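Local coordinates for D-mandelate dehydrogenase (PDB 2W2K), which probably catalyses the reversible NAD(P)-dependent interconversion of D-mandelate and benzoylformate, at residues T303-G306 with G307-I310; G172-Q175 with K176-R180; S118-A121 with L122-L126. One frame throughout, in Å; residues are numbered along the deposited sequence.

Contact 1: T303-G306 with G307-I310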
ATOM      1  N   THR B 303      -4.156  14.056  -1.517  1.00  5.59           N
ATOM      2  CA  THR B 303      -4.646  15.158  -2.378  1.00  6.86           C
ATOM      3  C   THR B 303      -5.342  14.727  -3.712  1.00  9.40           C
ATOM      4  O   THR B 303      -4.932  15.173  -4.805  1.00  9.03           O
ATOM      5  CB  THR B 303      -3.495  16.205  -2.704  1.00  7.79           C
ATOM      6  OG1 THR B 303      -2.452  15.569  -3.465  1.00  8.86           O
ATOM      7  CG2 THR B 303      -2.897  16.788  -1.420  1.00  8.97           C
ATOM      8  N   HIS B 304      -6.398  13.901  -3.618  1.00  6.86           N
ATOM      9  CA  HIS B 304      -7.145  13.405  -4.811  1.00  7.90           C
ATOM     10  C   HIS B 304      -6.184  12.871  -5.907  1.00  7.84           C
ATOM     11  O   HIS B 304      -6.275  13.247  -7.096  1.00  7.43           O
ATOM     12  CB  HIS B 304      -8.125  14.487  -5.347  1.00  9.17           C
ATOM     13  CG  HIS B 304      -9.302  13.949  -6.123  1.00 12.61           C
ATOM     14  ND1 HIS B 304      -9.300  12.726  -6.768  1.00 17.92           N
ATOM     15  CD2 HIS B 304     -10.512  14.503  -6.385  1.00 12.23           C
ATOM     16  CE1 HIS B 304     -10.469  12.538  -7.367  1.00 13.01           C
ATOM     17  NE2 HIS B 304     -11.216  13.608  -7.159  1.00 22.62           N
ATOM     18  N   ILE B 305      -5.263  11.996  -5.495  1.00  7.15           N
ATOM     19  CA  ILE B 305      -4.310  11.385  -6.437  1.00  5.85           C
ATOM     20  C   ILE B 305      -4.756  10.052  -7.079  1.00  5.05           C
ATOM     21  O   ILE B 305      -3.999   9.470  -7.852  1.00  6.37           O
ATOM     22  CB  ILE B 305      -2.825  11.287  -5.882  1.00  5.47           C
ATOM     23  CG1 ILE B 305      -2.752  10.499  -4.553  1.00  6.38           C
ATOM     24  CG2 ILE B 305      -2.177  12.700  -5.779  1.00 11.32           C
ATOM     25  CD1 ILE B 305      -1.316  10.094  -4.145  1.00  5.94           C
ATOM     26  N   GLY B 306      -5.970   9.584  -6.781  1.00  6.76           N
ATOM     27  CA  GLY B 306      -6.430   8.266  -7.305  1.00  6.53           C
ATOM     28  C   GLY B 306      -5.999   7.929  -8.741  1.00  6.71           C
ATOM     29  O   GLY B 306      -5.324   6.906  -8.999  1.00  6.18           O
ATOM     30  N   GLY B 307      -6.380   8.789  -9.680  1.00  5.92           N
ATOM     31  CA  GLY B 307      -6.082   8.557 -11.100  1.00  8.74           C
ATOM     32  C   GLY B 307      -4.782   9.174 -11.619  1.00 10.69           C
ATOM     33  O   GLY B 307      -4.494   9.108 -12.823  1.00  9.68           O
ATOM     34  N   VAL B 308      -4.007   9.767 -10.716  1.00  9.34           N
ATOM     35  CA  VAL B 308      -2.817  10.572 -11.088  1.00  7.81           C
ATOM     36  C   VAL B 308      -1.586   9.674 -11.306  1.00  9.24           C
ATOM     37  O   VAL B 308      -0.852   9.333 -10.353  1.00  7.07           O
ATOM     38  CB  VAL B 308      -2.562  11.728 -10.045  1.00  7.90           C
ATOM     39  CG1 VAL B 308      -1.248  12.520 -10.335  1.00  9.50           C
ATOM     40  CG2 VAL B 308      -3.760  12.687  -9.970  1.00 11.54           C
ATOM     41  N   ALA B 309      -1.385   9.271 -12.573  1.00  6.92           N
ATOM     42  CA  ALA B 309      -0.246   8.427 -12.996  1.00  6.86           C
ATOM     43  C   ALA B 309      -0.017   8.718 -14.472  1.00  8.15           C
ATOM     44  O   ALA B 309      -0.987   8.922 -15.213  1.00  7.37           O
ATOM     45  CB  ALA B 309      -0.551   6.930 -12.788  1.00  9.61           C
ATOM     46  N   ILE B 310       1.242   8.781 -14.900  1.00  6.20           N
ATOM     47  CA  ILE B 310       1.554   9.088 -16.324  1.00  7.95           C
ATOM     48  C   ILE B 310       0.846   8.162 -17.366  1.00  7.14           C
ATOM     49  O   ILE B 310       0.420   8.640 -18.422  1.00  9.28           O
ATOM     50  CB  ILE B 310       3.086   9.247 -16.543  1.00  8.09           C
ATOM     51  CG1 ILE B 310       3.573  10.543 -15.881  1.00  6.98           C
ATOM     52  CG2 ILE B 310       3.460   9.222 -18.033  1.00 10.47           C
ATOM     53  CD1 ILE B 310       5.078  10.564 -15.648  1.00 16.41           C
TER
HETATM   54  O   HOH W   1      -7.363  11.686  -9.578  1.00 18.23           O
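I305 O accepts the amide of V308, N to O 2.9 Å, in a bond that is fairly straight at the hydrogen (160°) but steep at the acceptor: the N-H comes in from above the carbonyl, 55° out of its plane. This bond closes a type I beta turn from I305 to V308, with G306 and G307 at its two corners. A water bridges the turn, donating to H304 O at 3.1 Å and accepting from G307 N at 3.1 Å, and so ties the residue before the turn to its second corner. The same closure brings the side chain of V308 close to I305: CB lies 3.5 Å from I305 O and CG2 3.8 Å from I305 CA; CG1 is anti to the backbone N (chi1 175°), which leaves CG2 as the branch turned back on the turn. The apolar pair is I305 CB with V308 CB, 4.2 Å apart, while the end of the I305 side chain leads away to pack on L120 of helix 114-130. Both carboxylate oxygens of D281 hold the start of the turn, OD1 taking I305 N and OD2 taking G306 N. A basic side chain of the other chain bonds to G306 O, and G307 O bonds to T312 OG1 in the following helix, whose N-cap residue is A309. The turn thus lies in the loop that leaves strand 299-301, the outermost strand, within this chain, of the parallel Rossmann sheet, and leads to helix 310-330; G307 and D281 both belong to the NAD(+) site.

Contact 2: G172-Q175 with K176-R180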
ATOM      1  N   GLY B 172     -18.592  -2.006  -9.713  1.00  9.04           N
ATOM      2  CA  GLY B 172     -18.260  -1.618 -11.081  1.00  8.91           C
ATOM      3  C   GLY B 172     -16.805  -1.887 -11.449  1.00  9.80           C
ATOM      4  O   GLY B 172     -16.092  -2.595 -10.713  1.00  8.17           O
ATOM      5  N   ALA B 173     -16.350  -1.309 -12.569  1.00  5.93           N
ATOM      6  CA  ALA B 173     -15.030  -1.686 -13.119  1.00  7.28           C
ATOM      7  C   ALA B 173     -13.847  -1.477 -12.148  1.00  7.49           C
ATOM      8  O   ALA B 173     -12.999  -2.375 -11.980  1.00  8.09           O
ATOM      9  CB  ALA B 173     -14.788  -0.984 -14.452  1.00  9.97           C
ATOM     10  N   ILE B 174     -13.803  -0.308 -11.495  1.00  5.70           N
ATOM     11  CA  ILE B 174     -12.695  -0.000 -10.566  1.00  8.82           C
ATOM     12  C   ILE B 174     -12.749  -0.950  -9.374  1.00  5.71           C
ATOM     13  O   ILE B 174     -11.713  -1.501  -8.988  1.00  6.25           O
ATOM     14  CB  ILE B 174     -12.677   1.508 -10.116  1.00  7.17           C
ATOM     15  CG1 ILE B 174     -12.251   2.417 -11.287  1.00 10.00           C
ATOM     16  CG2 ILE B 174     -11.734   1.738  -8.921  1.00 10.10           C
ATOM     17  CD1 ILE B 174     -12.509   3.904 -11.066  1.00 10.47           C
ATOM     18  N   GLN B 175     -13.941  -1.129  -8.781  1.00  5.20           N
ATOM     19  CA  GLN B 175     -14.081  -2.034  -7.608  1.00  5.64           C
ATOM     20  C   GLN B 175     -13.740  -3.513  -7.899  1.00  7.34           C
ATOM     21  O   GLN B 175     -13.173  -4.207  -7.033  1.00  5.19           O
ATOM     22  CB  GLN B 175     -15.485  -1.917  -6.977  1.00  4.26           C
ATOM     23  CG  GLN B 175     -15.607  -2.571  -5.557  1.00  3.66           C
ATOM     24  CD  GLN B 175     -15.301  -1.583  -4.404  1.00 10.22           C
ATOM     25  OE1 GLN B 175     -14.146  -1.466  -3.957  1.00  7.79           O
ATOM     26  NE2 GLN B 175     -16.334  -0.879  -3.924  1.00  4.87           N
ATOM     27  N   LYS B 176     -14.065  -3.997  -9.109  1.00  5.75           N
ATOM     28  CA  LYS B 176     -13.669  -5.351  -9.515  1.00  8.05           C
ATOM     29  C   LYS B 176     -12.154  -5.537  -9.439  1.00  8.58           C
ATOM     30  O   LYS B 176     -11.678  -6.625  -9.049  1.00  6.87           O
ATOM     31  CB  LYS B 176     -14.225  -5.729 -10.912  1.00  7.73           C
ATOM     32  CG  LYS B 176     -15.760  -5.915 -10.938  1.00  8.05           C
ATOM     33  CD  LYS B 176     -16.216  -6.198 -12.398  1.00 11.37           C
ATOM     34  CE  LYS B 176     -17.721  -6.451 -12.502  1.00 14.76           C
ATOM     35  NZ  LYS B 176     -18.076  -6.782 -13.933  1.00 20.37           N
ATOM     36  N   GLU B 177     -11.401  -4.473  -9.751  1.00  5.52           N
ATOM     37  CA  GLU B 177      -9.919  -4.524  -9.654  1.00  5.24           C
ATOM     38  C   GLU B 177      -9.434  -4.368  -8.205  1.00  5.54           C
ATOM     39  O   GLU B 177      -8.497  -5.065  -7.801  1.00  7.01           O
ATOM     40  CB  GLU B 177      -9.261  -3.465 -10.560  1.00  5.70           C
ATOM     41  CG  GLU B 177      -9.140  -3.898 -12.042  1.00  9.49           C
ATOM     42  CD  GLU B 177      -8.153  -5.059 -12.225  1.00 13.70           C
ATOM     43  OE1 GLU B 177      -6.925  -4.807 -12.191  1.00 15.31           O
ATOM     44  OE2 GLU B 177      -8.605  -6.222 -12.415  1.00 14.49           O
ATOM     45  N   ILE B 178     -10.042  -3.444  -7.440  1.00  4.63           N
ATOM     46  CA  ILE B 178      -9.828  -3.394  -5.980  1.00  5.44           C
ATOM     47  C   ILE B 178     -10.002  -4.811  -5.352  1.00  7.00           C
ATOM     48  O   ILE B 178      -9.103  -5.304  -4.639  1.00  6.48           O
ATOM     49  CB  ILE B 178     -10.726  -2.311  -5.247  1.00  4.73           C
ATOM     50  CG1 ILE B 178     -10.479  -0.886  -5.805  1.00  5.98           C
ATOM     51  CG2 ILE B 178     -10.472  -2.343  -3.714  1.00  3.40           C
ATOM     52  CD1 ILE B 178     -11.460   0.196  -5.241  1.00  8.37           C
ATOM     53  N   ALA B 179     -11.135  -5.467  -5.654  1.00  6.38           N
ATOM     54  CA  ALA B 179     -11.482  -6.778  -5.056  1.00  8.41           C
ATOM     55  C   ALA B 179     -10.546  -7.896  -5.512  1.00  6.15           C
ATOM     56  O   ALA B 179     -10.190  -8.772  -4.725  1.00  7.27           O
ATOM     57  CB  ALA B 179     -12.969  -7.158  -5.362  1.00  7.00           C
ATOM     58  N   ARG B 180     -10.157  -7.880  -6.782  1.00  5.11           N
ATOM     59  CA  ARG B 180      -9.214  -8.899  -7.307  1.00  6.55           C
ATOM     60  C   ARG B 180      -7.875  -8.815  -6.531  1.00  9.19           C
ATOM     61  O   ARG B 180      -7.315  -9.844  -6.087  1.00  7.95           O
ATOM     62  CB  ARG B 180      -8.975  -8.707  -8.814  1.00  8.30           C
ATOM     63  CG  ARG B 180      -8.077  -9.802  -9.458  1.00  9.57           C
ATOM     64  CD  ARG B 180      -7.751  -9.538 -10.937  1.00 10.18           C
ATOM     65  NE  ARG B 180      -6.972  -8.326 -11.148  1.00 12.01           N
ATOM     66  CZ  ARG B 180      -5.660  -8.201 -10.898  1.00 14.54           C
ATOM     67  NH1 ARG B 180      -4.941  -9.223 -10.436  1.00 12.08           N
ATOM     68  NH2 ARG B 180      -5.066  -7.046 -11.114  1.00  8.54           N
TER
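K176 N bonds to G172 O, the carbonyl of the N-cap residue, at 2.9 Å, with the N-H nearly along the C=O axis, and I178 N and A179 N repeat the i to i+4 pattern on I174 O and Q175 O. E177 N is less firmly held, sharing weak bonds to A173 O and I174 O. Among the carbon contacts, K176 lays its CG 3.3 Å from G172 O before its extended chain runs on to a salt bridge with D199. I178 CD1 meets I174 CG2 at 4.0 Å and Q175 OE1 at 3.4 Å; the glutamine chain, bent at chi2 (91°), brings OE1 across the isoleucine at a slant, and S225 OG bonds to OE1 and G170 O to NE2. The charged pair is E177 with R180: NE meets OE2 at 2.9 Å and NH2 meets OE1 at 3.1 Å, a side-on two-bond grip. Both oxygens lie close to the guanidinium plane, but the carboxylate is tilted about 30° against it. With an alanine at E177, R180 would probably lose this grip and be freer to turn, although the backbone of the other chain also binds NH1 and NH2. The start of the helix follows the glycine-rich turn after strand 165-169, typical of a Rossmann beta-alpha-beta unit that leads on to strand 189-193; helices 114-130 and 200-206 pack against it.

Contact 3: S118-A121 with L122-L126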
ATOM      1  N   SER B 118      -7.627   1.893  -8.584  1.00  3.64           N
ATOM      2  CA  SER B 118      -7.669   0.637  -7.770  1.00  5.28           C
ATOM      3  C   SER B 118      -6.396   0.405  -6.914  1.00  6.48           C
ATOM      4  O   SER B 118      -6.500  -0.068  -5.762  1.00  5.28           O
ATOM      5  CB  SER B 118      -8.024  -0.606  -8.613  1.00  4.50           C
ATOM      6  OG  SER B 118      -7.042  -0.890  -9.624  1.00  6.60           O
ATOM      7  N   ASP B 119      -5.214   0.711  -7.475  1.00  4.29           N
ATOM      8  CA  ASP B 119      -3.940   0.648  -6.710  1.00  4.88           C
ATOM      9  C   ASP B 119      -3.942   1.630  -5.523  1.00  5.20           C
ATOM     10  O   ASP B 119      -3.456   1.289  -4.425  1.00  5.53           O
ATOM     11  CB  ASP B 119      -2.742   0.990  -7.621  1.00  6.27           C
ATOM     12  CG  ASP B 119      -2.277  -0.188  -8.498  1.00 11.50           C
ATOM     13  OD1 ASP B 119      -2.764  -1.332  -8.306  1.00 13.38           O
ATOM     14  OD2 ASP B 119      -1.410   0.045  -9.393  1.00 11.38           O
ATOM     15  N   LEU B 120      -4.446   2.861  -5.735  1.00  4.96           N
ATOM     16  CA  LEU B 120      -4.486   3.878  -4.641  1.00  4.58           C
ATOM     17  C   LEU B 120      -5.476   3.451  -3.545  1.00  4.46           C
ATOM     18  O   LEU B 120      -5.199   3.637  -2.349  1.00  6.43           O
ATOM     19  CB  LEU B 120      -4.804   5.311  -5.176  1.00  5.72           C
ATOM     20  CG  LEU B 120      -4.550   6.577  -4.301  1.00  7.81           C
ATOM     21  CD1 LEU B 120      -5.688   6.879  -3.311  1.00 14.94           C
ATOM     22  CD2 LEU B 120      -3.176   6.588  -3.561  1.00  8.85           C
ATOM     23  N   ALA B 121      -6.603   2.841  -3.926  1.00  5.19           N
ATOM     24  CA  ALA B 121      -7.512   2.264  -2.908  1.00  6.00           C
ATOM     25  C   ALA B 121      -6.849   1.137  -2.081  1.00  5.58           C
ATOM     26  O   ALA B 121      -7.035   1.065  -0.852  1.00  5.90           O
ATOM     27  CB  ALA B 121      -8.834   1.775  -3.565  1.00  6.51           C
ATOM     28  N   LEU B 122      -6.055   0.287  -2.749  1.00  7.21           N
ATOM     29  CA  LEU B 122      -5.295  -0.782  -2.064  1.00  7.91           C
ATOM     30  C   LEU B 122      -4.280  -0.203  -1.056  1.00  5.16           C
ATOM     31  O   LEU B 122      -4.127  -0.742   0.055  1.00  4.49           O
ATOM     32  CB  LEU B 122      -4.588  -1.743  -3.056  1.00  4.37           C
ATOM     33  CG  LEU B 122      -4.200  -3.126  -2.451  1.00  6.57           C
ATOM     34  CD1 LEU B 122      -5.444  -4.030  -2.285  1.00  7.25           C
ATOM     35  CD2 LEU B 122      -3.138  -3.815  -3.324  1.00  7.68           C
ATOM     36  N   TYR B 123      -3.603   0.891  -1.437  1.00  4.79           N
ATOM     37  CA  TYR B 123      -2.722   1.646  -0.519  1.00  6.64           C
ATOM     38  C   TYR B 123      -3.466   2.124   0.759  1.00  8.92           C
ATOM     39  O   TYR B 123      -2.967   1.947   1.895  1.00  5.80           O
ATOM     40  CB  TYR B 123      -2.085   2.843  -1.277  1.00  6.89           C
ATOM     41  CG  TYR B 123      -1.379   3.888  -0.410  1.00  7.86           C
ATOM     42  CD1 TYR B 123      -0.016   3.766  -0.104  1.00 10.78           C
ATOM     43  CD2 TYR B 123      -2.066   5.020   0.069  1.00  9.00           C
ATOM     44  CE1 TYR B 123       0.645   4.742   0.680  1.00  9.77           C
ATOM     45  CE2 TYR B 123      -1.410   5.995   0.877  1.00  9.29           C
ATOM     46  CZ  TYR B 123      -0.064   5.847   1.168  1.00 11.95           C
ATOM     47  OH  TYR B 123       0.597   6.812   1.937  1.00 12.10           O
ATOM     48  N   LEU B 124      -4.643   2.730   0.581  1.00  5.81           N
ATOM     49  CA  LEU B 124      -5.447   3.192   1.744  1.00  4.74           C
ATOM     50  C   LEU B 124      -5.920   2.011   2.633  1.00  7.53           C
ATOM     51  O   LEU B 124      -5.941   2.134   3.870  1.00  7.17           O
ATOM     52  CB  LEU B 124      -6.646   4.020   1.284  1.00  4.26           C
ATOM     53  CG  LEU B 124      -6.386   5.323   0.479  1.00  3.47           C
ATOM     54  CD1 LEU B 124      -7.717   5.908   0.026  1.00  7.05           C
ATOM     55  CD2 LEU B 124      -5.580   6.336   1.350  1.00  5.31           C
ATOM     56  N   ILE B 125      -6.281   0.884   2.011  1.00  4.44           N
ATOM     57  CA  ILE B 125      -6.664  -0.365   2.758  1.00  4.76           C
ATOM     58  C   ILE B 125      -5.505  -0.885   3.629  1.00  6.63           C
ATOM     59  O   ILE B 125      -5.684  -1.186   4.833  1.00  5.00           O
ATOM     60  CB  ILE B 125      -7.210  -1.498   1.799  1.00  4.72           C
ATOM     61  CG1 ILE B 125      -8.561  -1.082   1.201  1.00  5.39           C
ATOM     62  CG2 ILE B 125      -7.390  -2.838   2.566  1.00  5.45           C
ATOM     63  CD1 ILE B 125      -9.058  -1.992  -0.015  1.00  8.81           C
ATOM     64  N   LEU B 126      -4.310  -0.974   3.031  1.00  4.51           N
ATOM     65  CA  LEU B 126      -3.108  -1.311   3.800  1.00  5.24           C
ATOM     66  C   LEU B 126      -2.867  -0.287   4.931  1.00  6.89           C
ATOM     67  O   LEU B 126      -2.637  -0.684   6.078  1.00  5.85           O
ATOM     68  CB  LEU B 126      -1.876  -1.458   2.876  1.00  4.63           C
ATOM     69  CG  LEU B 126      -1.840  -2.713   1.975  1.00  6.06           C
ATOM     70  CD1 LEU B 126      -0.941  -2.528   0.719  1.00  8.68           C
ATOM     71  CD2 LEU B 126      -1.425  -3.975   2.748  1.00  7.27           C
TER
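L120 CD2 approaches the Y123 ring obliquely, 4.1 Å from Y123 CD2. With CG anti to the backbone N (chi1 168°), the tyrosine reaches outward from the helix to the other chain, where an aromatic ring meets it with planes only about 10° apart and an acidic side chain hydrogen-bonds to OH. The carboxylate of D119, the other flat group here, forms a salt bridge through OD1 with K181, whose NZ also bonds to S118 OG, a hydroxyl bonded as well to D114 O in the turn before. L120 divides its two methyls between successive neighbours. While CD2 goes to the tyrosine, CD1 touches L124 CD1 at 4.0 Å, the two leucines crossing at a slant one turn apart. L124 CG also sits 3.5 Å from L120 O.

Behind these side chains the backbone is regular alpha helix. L122 N, Y123 N, L124 N and I125 N bond to S118 O, D119 O, L120 O and A121 O, at 3.0 to 3.1 Å. Side-chain carbons lie close to the carbonyls one turn back: Y123 CB is 3.4 Å from L120 O, and I125 CG1 is 3.3 Å from A121 O, placed there because CG1 lies beside the backbone N (chi1 -68°). All eight touching residues are buried. Helix 114-130 thus lies between helix 173-185 on one flank and the other chain at D119, L120, Y123 and L126, while A121 reaches T255 in the loop after strand 250-254.

Contact 3 touches each of the others, whereas contacts 1 and 2 stay apart, with centres about 17 Å and nearest atoms about 8 Å from each other. Toward contact 2, with centres about 11 Å apart, I178 CD1 packs on A121 CB at 3.5 Å and E177 CB on S118 OG at 3.5 Å, joining helices 173-185 and 114-130. Toward contact 1, about 12 Å between centres, L120 CG meets G306 CA at 3.9 Å. The NAD(+) site, with no cofactor bound to this chain in the model, draws on A173 and I174 from contact 2 and G307 from contact 1; contact 3 backs it through side chains near T255 and D281.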